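Local coordinates for protein ethyl acetate hydrolase (Pseudomonas veronii, PDB 5EFZ) that hydrolyses ethyl acetate to ethanol and acetate, an esterase step in the bacterial breakdown of short-chain methyl ketones such as 2-butanone, at residues I124-T136 with Q155-F167. Residues are numbered along the deposited sequence; the frame is centred on the assembly and turned at random.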
ATOM      1  N   ILE A 124      -1.677  19.876 -13.741  1.00 19.31           N
ATOM      2  CA  ILE A 124      -2.878  19.385 -14.431  1.00 16.74           C
ATOM      3  C   ILE A 124      -3.549  20.527 -15.203  1.00 18.16           C
ATOM      4  O   ILE A 124      -3.966  20.346 -16.358  1.00 18.21           O
ATOM      5  CB  ILE A 124      -3.872  18.774 -13.436  1.00 17.40           C
ATOM      6  CG1 ILE A 124      -3.283  17.502 -12.784  1.00 17.80           C
ATOM      7  CG2 ILE A 124      -5.223  18.468 -14.121  1.00 17.29           C
ATOM      8  CD1 ILE A 124      -3.125  16.307 -13.725  1.00 17.12           C
ATOM      9  N   GLY A 125      -3.618  21.710 -14.590  1.00 17.74           N
ATOM     10  CA  GLY A 125      -4.251  22.846 -15.256  1.00 19.93           C
ATOM     11  C   GLY A 125      -3.546  23.264 -16.547  1.00 20.28           C
ATOM     12  O   GLY A 125      -4.187  23.779 -17.483  1.00 20.46           O
ATOM     13  N   ASP A 126      -2.225  23.067 -16.616  1.00 18.45           N
ATOM     14  CA  ASP A 126      -1.497  23.380 -17.847  1.00 20.96           C
ATOM     15  C   ASP A 126      -1.916  22.435 -18.974  1.00 21.42           C
ATOM     16  O   ASP A 126      -2.133  22.884 -20.082  1.00 21.28           O
ATOM     17  CB  ASP A 126       0.029  23.301 -17.616  1.00 20.82           C
ATOM     18  CG  ASP A 126       0.518  24.304 -16.566  1.00 23.46           C
ATOM     19  OD1 ASP A 126       0.101  25.487 -16.618  1.00 22.91           O
ATOM     20  OD2 ASP A 126       1.334  23.909 -15.685  1.00 23.73           O
ATOM     21  N   ASP A 127      -2.018  21.129 -18.703  1.00 19.19           N
ATOM     22  CA  ASP A 127      -2.563  20.195 -19.696  1.00 20.16           C
ATOM     23  C   ASP A 127      -3.948  20.597 -20.203  1.00 18.03           C
ATOM     24  O   ASP A 127      -4.230  20.580 -21.415  1.00 17.83           O
ATOM     25  CB  ASP A 127      -2.652  18.787 -19.114  1.00 20.32           C
ATOM     26  CG  ASP A 127      -1.289  18.089 -19.073  1.00 25.69           C
ATOM     27  OD1 ASP A 127      -0.745  17.793 -20.155  1.00 25.10           O
ATOM     28  OD2 ASP A 127      -0.776  17.814 -17.967  1.00 30.56           O
ATOM     29  N   VAL A 128      -4.825  20.955 -19.279  1.00 16.21           N
ATOM     30  CA  VAL A 128      -6.214  21.262 -19.673  1.00 16.64           C
ATOM     31  C   VAL A 128      -6.267  22.536 -20.498  1.00 20.48           C
ATOM     32  O   VAL A 128      -6.998  22.621 -21.496  1.00 21.45           O
ATOM     33  CB  VAL A 128      -7.109  21.324 -18.424  1.00 15.55           C
ATOM     34  CG1 VAL A 128      -8.554  21.830 -18.757  1.00 16.99           C
ATOM     35  CG2 VAL A 128      -7.179  19.888 -17.824  1.00 15.23           C
ATOM     36  N   SER A 129      -5.466  23.525 -20.118  1.00 24.06           N
ATOM     37  CA  SER A 129      -5.406  24.755 -20.916  1.00 24.23           C
ATOM     38  C   SER A 129      -4.868  24.478 -22.328  1.00 23.72           C
ATOM     39  O   SER A 129      -5.427  24.969 -23.323  1.00 23.44           O
ATOM     40  CB  SER A 129      -4.556  25.816 -20.204  1.00 26.70           C
ATOM     41  OG  SER A 129      -4.435  26.976 -21.021  1.00 33.06           O
ATOM     42  N   ALA A 130      -3.798  23.682 -22.412  1.00 21.82           N
ATOM     43  CA  ALA A 130      -3.254  23.285 -23.707  1.00 20.58           C
ATOM     44  C   ALA A 130      -4.267  22.500 -24.548  1.00 19.16           C
ATOM     45  O   ALA A 130      -4.410  22.754 -25.753  1.00 21.49           O
ATOM     46  CB  ALA A 130      -1.963  22.449 -23.517  1.00 18.38           C
ATOM     47  N   GLN A 131      -4.949  21.551 -23.925  1.00 18.78           N
ATOM     48  CA  GLN A 131      -6.009  20.786 -24.614  1.00 20.14           C
ATOM     49  C   GLN A 131      -7.142  21.673 -25.119  1.00 22.15           C
ATOM     50  O   GLN A 131      -7.690  21.475 -26.222  1.00 20.41           O
ATOM     51  CB  GLN A 131      -6.567  19.706 -23.685  1.00 19.36           C
ATOM     52  CG  GLN A 131      -5.561  18.552 -23.435  1.00 16.01           C
ATOM     53  CD  GLN A 131      -5.862  17.776 -22.168  1.00 20.32           C
ATOM     54  OE1 GLN A 131      -6.941  17.896 -21.598  1.00 19.00           O
ATOM     55  NE2 GLN A 131      -4.873  17.001 -21.692  1.00 17.39           N
ATOM     56  N   HIS A 132      -7.541  22.622 -24.291  1.00 21.77           N
ATOM     57  CA  HIS A 132      -8.594  23.541 -24.700  1.00 20.00           C
ATOM     58  C   HIS A 132      -8.154  24.355 -25.923  1.00 22.40           C
ATOM     59  O   HIS A 132      -8.953  24.602 -26.845  1.00 22.73           O
ATOM     60  CB  HIS A 132      -8.972  24.449 -23.540  1.00 21.59           C
ATOM     61  CG  HIS A 132     -10.029  25.454 -23.889  1.00 27.16           C
ATOM     62  ND1 HIS A 132      -9.732  26.748 -24.245  1.00 27.91           N
ATOM     63  CD2 HIS A 132     -11.381  25.361 -23.913  1.00 27.48           C
ATOM     64  CE1 HIS A 132     -10.849  27.408 -24.498  1.00 28.99           C
ATOM     65  NE2 HIS A 132     -11.867  26.588 -24.307  1.00 26.85           N
ATOM     66  N   THR A 133      -6.893  24.772 -25.951  1.00 20.52           N
ATOM     67  CA  THR A 133      -6.393  25.540 -27.102  1.00 22.09           C
ATOM     68  C   THR A 133      -6.372  24.656 -28.342  1.00 20.76           C
ATOM     69  O   THR A 133      -6.739  25.083 -29.433  1.00 23.69           O
ATOM     70  CB  THR A 133      -4.970  26.106 -26.840  1.00 24.39           C
ATOM     71  OG1 THR A 133      -5.075  27.116 -25.834  1.00 26.13           O
ATOM     72  CG2 THR A 133      -4.381  26.726 -28.126  1.00 25.50           C
ATOM     73  N   LEU A 134      -5.954  23.407 -28.149  1.00 22.70           N
ATOM     74  CA  LEU A 134      -5.931  22.432 -29.228  1.00 20.22           C
ATOM     75  C   LEU A 134      -7.324  22.263 -29.831  1.00 20.79           C
ATOM     76  O   LEU A 134      -7.514  22.332 -31.049  1.00 22.89           O
ATOM     77  CB  LEU A 134      -5.426  21.086 -28.693  1.00 20.98           C
ATOM     78  CG  LEU A 134      -5.528  19.924 -29.687  1.00 23.33           C
ATOM     79  CD1 LEU A 134      -4.483  20.041 -30.780  1.00 24.01           C
ATOM     80  CD2 LEU A 134      -5.409  18.594 -28.923  1.00 24.52           C
ATOM     81  N   LEU A 135      -8.306  22.044 -28.968  1.00 19.24           N
ATOM     82  CA  LEU A 135      -9.659  21.753 -29.463  1.00 20.44           C
ATOM     83  C   LEU A 135     -10.270  22.945 -30.180  1.00 22.73           C
ATOM     84  O   LEU A 135     -10.825  22.803 -31.267  1.00 24.28           O
ATOM     85  CB  LEU A 135     -10.555  21.306 -28.302  1.00 23.86           C
ATOM     86  CG  LEU A 135     -10.173  19.929 -27.713  1.00 23.76           C
ATOM     87  CD1 LEU A 135     -10.904  19.723 -26.384  1.00 24.17           C
ATOM     88  CD2 LEU A 135     -10.517  18.788 -28.674  1.00 24.18           C
ATOM     89  N   THR A 136     -10.180  24.129 -29.591  1.00 22.64           N
ATOM     90  CA  THR A 136     -10.855  25.282 -30.213  1.00 23.98           C
ATOM     91  C   THR A 136     -10.105  25.817 -31.425  1.00 26.22           C
ATOM     92  O   THR A 136     -10.710  26.122 -32.439  1.00 27.10           O
ATOM     93  CB  THR A 136     -11.043  26.424 -29.213  1.00 24.05           C
ATOM     94  OG1 THR A 136      -9.767  26.774 -28.658  1.00 26.92           O
ATOM     95  CG2 THR A 136     -11.995  25.983 -28.084  1.00 25.85           C
ATOM     96  N   GLN A 155      -7.994  13.126 -13.055  1.00 13.98           N
ATOM     97  CA  GLN A 155      -7.618  14.451 -12.567  1.00 15.10           C
ATOM     98  C   GLN A 155      -7.821  15.521 -13.628  1.00 16.90           C
ATOM     99  O   GLN A 155      -8.369  16.585 -13.332  1.00 15.38           O
ATOM    100  CB  GLN A 155      -6.152  14.462 -12.148  1.00 16.43           C
ATOM    101  CG  GLN A 155      -5.852  13.611 -10.895  1.00 14.94           C
ATOM    102  CD  GLN A 155      -4.380  13.741 -10.506  1.00 17.25           C
ATOM    103  OE1 GLN A 155      -3.501  13.567 -11.352  1.00 18.19           O
ATOM    104  NE2 GLN A 155      -4.117  14.108  -9.245  1.00 16.36           N
ATOM    105  N   GLN A 156      -7.381  15.246 -14.865  1.00 14.44           N
ATOM    106  CA  GLN A 156      -7.622  16.189 -15.959  1.00 15.27           C
ATOM    107  C   GLN A 156      -9.116  16.346 -16.285  1.00 15.99           C
ATOM    108  O   GLN A 156      -9.564  17.421 -16.677  1.00 15.91           O
ATOM    109  CB  GLN A 156      -6.867  15.749 -17.217  1.00 16.02           C
ATOM    110  CG  GLN A 156      -5.323  15.864 -17.049  1.00 19.76           C
ATOM    111  CD  GLN A 156      -4.578  15.079 -18.109  1.00 18.46           C
ATOM    112  OE1 GLN A 156      -4.357  15.571 -19.222  1.00 19.41           O
ATOM    113  NE2 GLN A 156      -4.229  13.828 -17.784  1.00 16.38           N
ATOM    114  N   THR A 157      -9.872  15.259 -16.156  1.00 14.13           N
ATOM    115  CA  THR A 157     -11.313  15.306 -16.374  1.00 14.64           C
ATOM    116  C   THR A 157     -12.007  16.272 -15.407  1.00 15.94           C
ATOM    117  O   THR A 157     -12.821  17.109 -15.828  1.00 17.49           O
ATOM    118  CB  THR A 157     -11.915  13.878 -16.267  1.00 17.28           C
ATOM    119  OG1 THR A 157     -11.397  13.075 -17.346  1.00 18.13           O
ATOM    120  CG2 THR A 157     -13.487  13.895 -16.343  1.00 14.20           C
ATOM    121  N   TYR A 158     -11.703  16.167 -14.111  1.00 14.84           N
ATOM    122  CA  TYR A 158     -12.252  17.096 -13.129  1.00 15.19           C
ATOM    123  C   TYR A 158     -11.835  18.529 -13.420  1.00 16.88           C
ATOM    124  O   TYR A 158     -12.644  19.465 -13.369  1.00 18.40           O
ATOM    125  CB  TYR A 158     -11.795  16.714 -11.716  1.00 14.64           C
ATOM    126  CG  TYR A 158     -12.579  15.563 -11.130  1.00 18.43           C
ATOM    127  CD1 TYR A 158     -13.977  15.642 -10.989  1.00 20.09           C
ATOM    128  CD2 TYR A 158     -11.940  14.400 -10.689  1.00 18.26           C
ATOM    129  CE1 TYR A 158     -14.702  14.573 -10.401  1.00 21.34           C
ATOM    130  CE2 TYR A 158     -12.669  13.338 -10.106  1.00 17.79           C
ATOM    131  CZ  TYR A 158     -14.034  13.442  -9.970  1.00 22.20           C
ATOM    132  OH  TYR A 158     -14.734  12.374  -9.405  1.00 20.74           O
ATOM    133  N   GLU A 159     -10.558  18.711 -13.719  1.00 16.48           N
ATOM    134  CA  GLU A 159     -10.095  20.052 -14.013  1.00 14.85           C
ATOM    135  C   GLU A 159     -10.817  20.652 -15.231  1.00 19.45           C
ATOM    136  O   GLU A 159     -11.203  21.835 -15.227  1.00 17.86           O
ATOM    137  CB  GLU A 159      -8.577  20.043 -14.234  1.00 15.56           C
ATOM    138  CG  GLU A 159      -7.997  21.412 -14.678  1.00 20.68           C
ATOM    139  CD  GLU A 159      -7.962  22.501 -13.591  1.00 22.88           C
ATOM    140  OE1 GLU A 159      -8.092  22.213 -12.366  1.00 22.89           O
ATOM    141  OE2 GLU A 159      -7.804  23.690 -13.974  1.00 22.36           O
ATOM    142  N   TRP A 160     -11.030  19.834 -16.262  1.00 19.06           N
ATOM    143  CA  TRP A 160     -11.837  20.267 -17.416  1.00 19.04           C
ATOM    144  C   TRP A 160     -13.229  20.725 -16.984  1.00 19.60           C
ATOM    145  O   TRP A 160     -13.680  21.813 -17.374  1.00 21.82           O
ATOM    146  CB  TRP A 160     -11.983  19.121 -18.439  1.00 17.22           C
ATOM    147  CG  TRP A 160     -11.103  19.291 -19.648  1.00 17.12           C
ATOM    148  CD1 TRP A 160      -9.898  18.676 -19.888  1.00 17.55           C
ATOM    149  CD2 TRP A 160     -11.322  20.198 -20.742  1.00 17.74           C
ATOM    150  NE1 TRP A 160      -9.369  19.131 -21.072  1.00 16.61           N
ATOM    151  CE2 TRP A 160     -10.250  20.035 -21.634  1.00 16.03           C
ATOM    152  CE3 TRP A 160     -12.375  21.059 -21.091  1.00 17.98           C
ATOM    153  CZ2 TRP A 160     -10.171  20.738 -22.836  1.00 16.64           C
ATOM    154  CZ3 TRP A 160     -12.307  21.747 -22.291  1.00 19.25           C
ATOM    155  CH2 TRP A 160     -11.206  21.592 -23.144  1.00 18.62           C
ATOM    156  N   ALA A 161     -13.901  19.899 -16.173  1.00 17.32           N
ATOM    157  CA  ALA A 161     -15.301  20.165 -15.798  1.00 18.94           C
ATOM    158  C   ALA A 161     -15.435  21.404 -14.927  1.00 20.61           C
ATOM    159  O   ALA A 161     -16.490  22.041 -14.921  1.00 21.95           O
ATOM    160  CB  ALA A 161     -15.910  18.949 -15.083  1.00 17.83           C
ATOM    161  N   VAL A 162     -14.378  21.739 -14.177  1.00 19.13           N
ATOM    162  CA  VAL A 162     -14.405  22.912 -13.288  1.00 19.45           C
ATOM    163  C   VAL A 162     -13.957  24.175 -14.042  1.00 22.60           C
ATOM    164  O   VAL A 162     -14.539  25.243 -13.877  1.00 23.43           O
ATOM    165  CB  VAL A 162     -13.499  22.712 -12.026  1.00 20.53           C
ATOM    166  CG1 VAL A 162     -13.308  24.036 -11.246  1.00 19.60           C
ATOM    167  CG2 VAL A 162     -14.092  21.651 -11.112  1.00 19.40           C
ATOM    168  N   ARG A 163     -12.936  24.041 -14.876  1.00 21.59           N
ATOM    169  CA  ARG A 163     -12.314  25.195 -15.528  1.00 24.75           C
ATOM    170  C   ARG A 163     -13.147  25.732 -16.691  1.00 23.75           C
ATOM    171  O   ARG A 163     -13.227  26.956 -16.915  1.00 20.81           O
ATOM    172  CB  ARG A 163     -10.900  24.817 -16.018  1.00 28.09           C
ATOM    173  CG  ARG A 163     -10.114  25.968 -16.631  1.00 31.23           C
ATOM    174  CD  ARG A 163      -8.785  25.526 -17.218  1.00 36.24           C
ATOM    175  NE  ARG A 163      -7.799  25.265 -16.182  1.00 40.56           N
ATOM    176  CZ  ARG A 163      -6.655  25.922 -16.057  1.00 40.09           C
ATOM    177  NH1 ARG A 163      -6.325  26.888 -16.916  1.00 39.17           N
ATOM    178  NH2 ARG A 163      -5.853  25.618 -15.056  1.00 40.50           N
ATOM    179  N   TYR A 164     -13.784  24.819 -17.423  1.00 23.26           N
ATOM    180  CA  TYR A 164     -14.645  25.183 -18.536  1.00 24.96           C
ATOM    181  C   TYR A 164     -16.031  24.531 -18.430  1.00 25.56           C
ATOM    182  O   TYR A 164     -16.371  23.626 -19.208  1.00 26.93           O
ATOM    183  CB  TYR A 164     -13.987  24.788 -19.855  1.00 25.63           C
ATOM    184  CG  TYR A 164     -12.606  25.344 -20.080  1.00 26.22           C
ATOM    185  CD1 TYR A 164     -11.494  24.520 -20.017  1.00 25.89           C
ATOM    186  CD2 TYR A 164     -12.416  26.684 -20.394  1.00 28.62           C
ATOM    187  CE1 TYR A 164     -10.243  24.999 -20.241  1.00 28.73           C
ATOM    188  CE2 TYR A 164     -11.140  27.185 -20.618  1.00 30.50           C
ATOM    189  CZ  TYR A 164     -10.066  26.333 -20.533  1.00 30.64           C
ATOM    190  OH  TYR A 164      -8.803  26.798 -20.758  1.00 34.16           O
ATOM    191  N   PRO A 165     -16.840  24.983 -17.468  1.00 25.09           N
ATOM    192  CA  PRO A 165     -18.004  24.143 -17.136  1.00 26.31           C
ATOM    193  C   PRO A 165     -19.041  23.985 -18.245  1.00 26.91           C
ATOM    194  O   PRO A 165     -19.620  22.908 -18.362  1.00 26.24           O
ATOM    195  CB  PRO A 165     -18.609  24.840 -15.914  1.00 30.30           C
ATOM    196  CG  PRO A 165     -17.948  26.154 -15.811  1.00 31.96           C
ATOM    197  CD  PRO A 165     -16.654  26.099 -16.529  1.00 27.03           C
ATOM    198  N   ASP A 166     -19.267  25.009 -19.055  1.00 24.97           N
ATOM    199  CA  ASP A 166     -20.181  24.858 -20.193  1.00 27.06           C
ATOM    200  C   ASP A 166     -19.633  23.995 -21.348  1.00 27.01           C
ATOM    201  O   ASP A 166     -20.383  23.393 -22.125  1.00 26.56           O
ATOM    202  CB  ASP A 166     -20.540  26.244 -20.743  1.00 31.03           C
ATOM    203  CG  ASP A 166     -21.531  26.982 -19.855  1.00 38.31           C
ATOM    204  OD1 ASP A 166     -22.556  26.381 -19.453  1.00 38.73           O
ATOM    205  OD2 ASP A 166     -21.276  28.156 -19.539  1.00 42.14           O
ATOM    206  N   PHE A 167     -18.320  23.941 -21.461  1.00 26.33           N
ATOM    207  CA  PHE A 167     -17.670  23.238 -22.551  1.00 24.25           C
ATOM    208  C   PHE A 167     -17.865  21.716 -22.412  1.00 22.53           C
ATOM    209  O   PHE A 167     -17.940  20.996 -23.407  1.00 22.42           O
ATOM    210  CB  PHE A 167     -16.173  23.600 -22.537  1.00 24.73           C
ATOM    211  CG  PHE A 167     -15.464  23.448 -23.865  1.00 23.95           C
ATOM    212  CD1 PHE A 167     -14.955  22.213 -24.268  1.00 24.51           C
ATOM    213  CD2 PHE A 167     -15.255  24.556 -24.676  1.00 25.61           C
ATOM    214  CE1 PHE A 167     -14.239  22.090 -25.495  1.00 24.69           C
ATOM    215  CE2 PHE A 167     -14.562  24.447 -25.893  1.00 26.62           C
ATOM    216  CZ  PHE A 167     -14.053  23.209 -26.299  1.00 24.52           C
TER
HETATM  217  O   HOH W   1      -6.944  27.540 -23.567  1.00 39.46           O
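Val128 lays its CG1 methyl over the indole of Trp160, 3.5 Å from the centroid of the five-membered ring and almost on the ring normal, a CH-pi contact. CG1 reaches this face because it stands anti to the backbone N (chi1 172°), which leaves CG2 to pack on Glu159 CG. At the indole edge, Trp160 NE1 donates to Gln131 OE1 (2.8 Å), the amide lying nearly coplanar with the ring; Gln131 NE2 in turn donates to Gln156 OE1 (2.9 Å), in the plane of that carbonyl. This relay satisfies the polar ends of three buried side chains and fixes the flip of the Gln131 amide, while Gln156 NE2 is bonded to Met152 O. Replacing Trp160 by a leucine would probably leave Gln131 OE1 without its donor and deprive Val128 of the flat surface it rests on. Farther along, the rings of His132 and Tyr164 form an offset stack, centroids 3.9 Å apart and planes at 9°, and His132 turns an edge to the face of Phe167. A water joins His132 ND1 to Ser129 O and Thr133 OG1. Toward the start of helix 124-136, Gly125 makes room for Arg163, whose NE and NH2 grip Glu159 OE2 side-on; His281 also bonds that oxygen. The helix axes cross at -64°, 9.2 Å apart, with both helices backed by strand 61-65 through Gln131, Gln156 and Trp160. Such packing of neighbouring helices against the central sheet is characteristic of the alpha/beta-hydrolase fold, here involving the helix that follows the nucleophile elbow bearing Ser151, the inferred nucleophile.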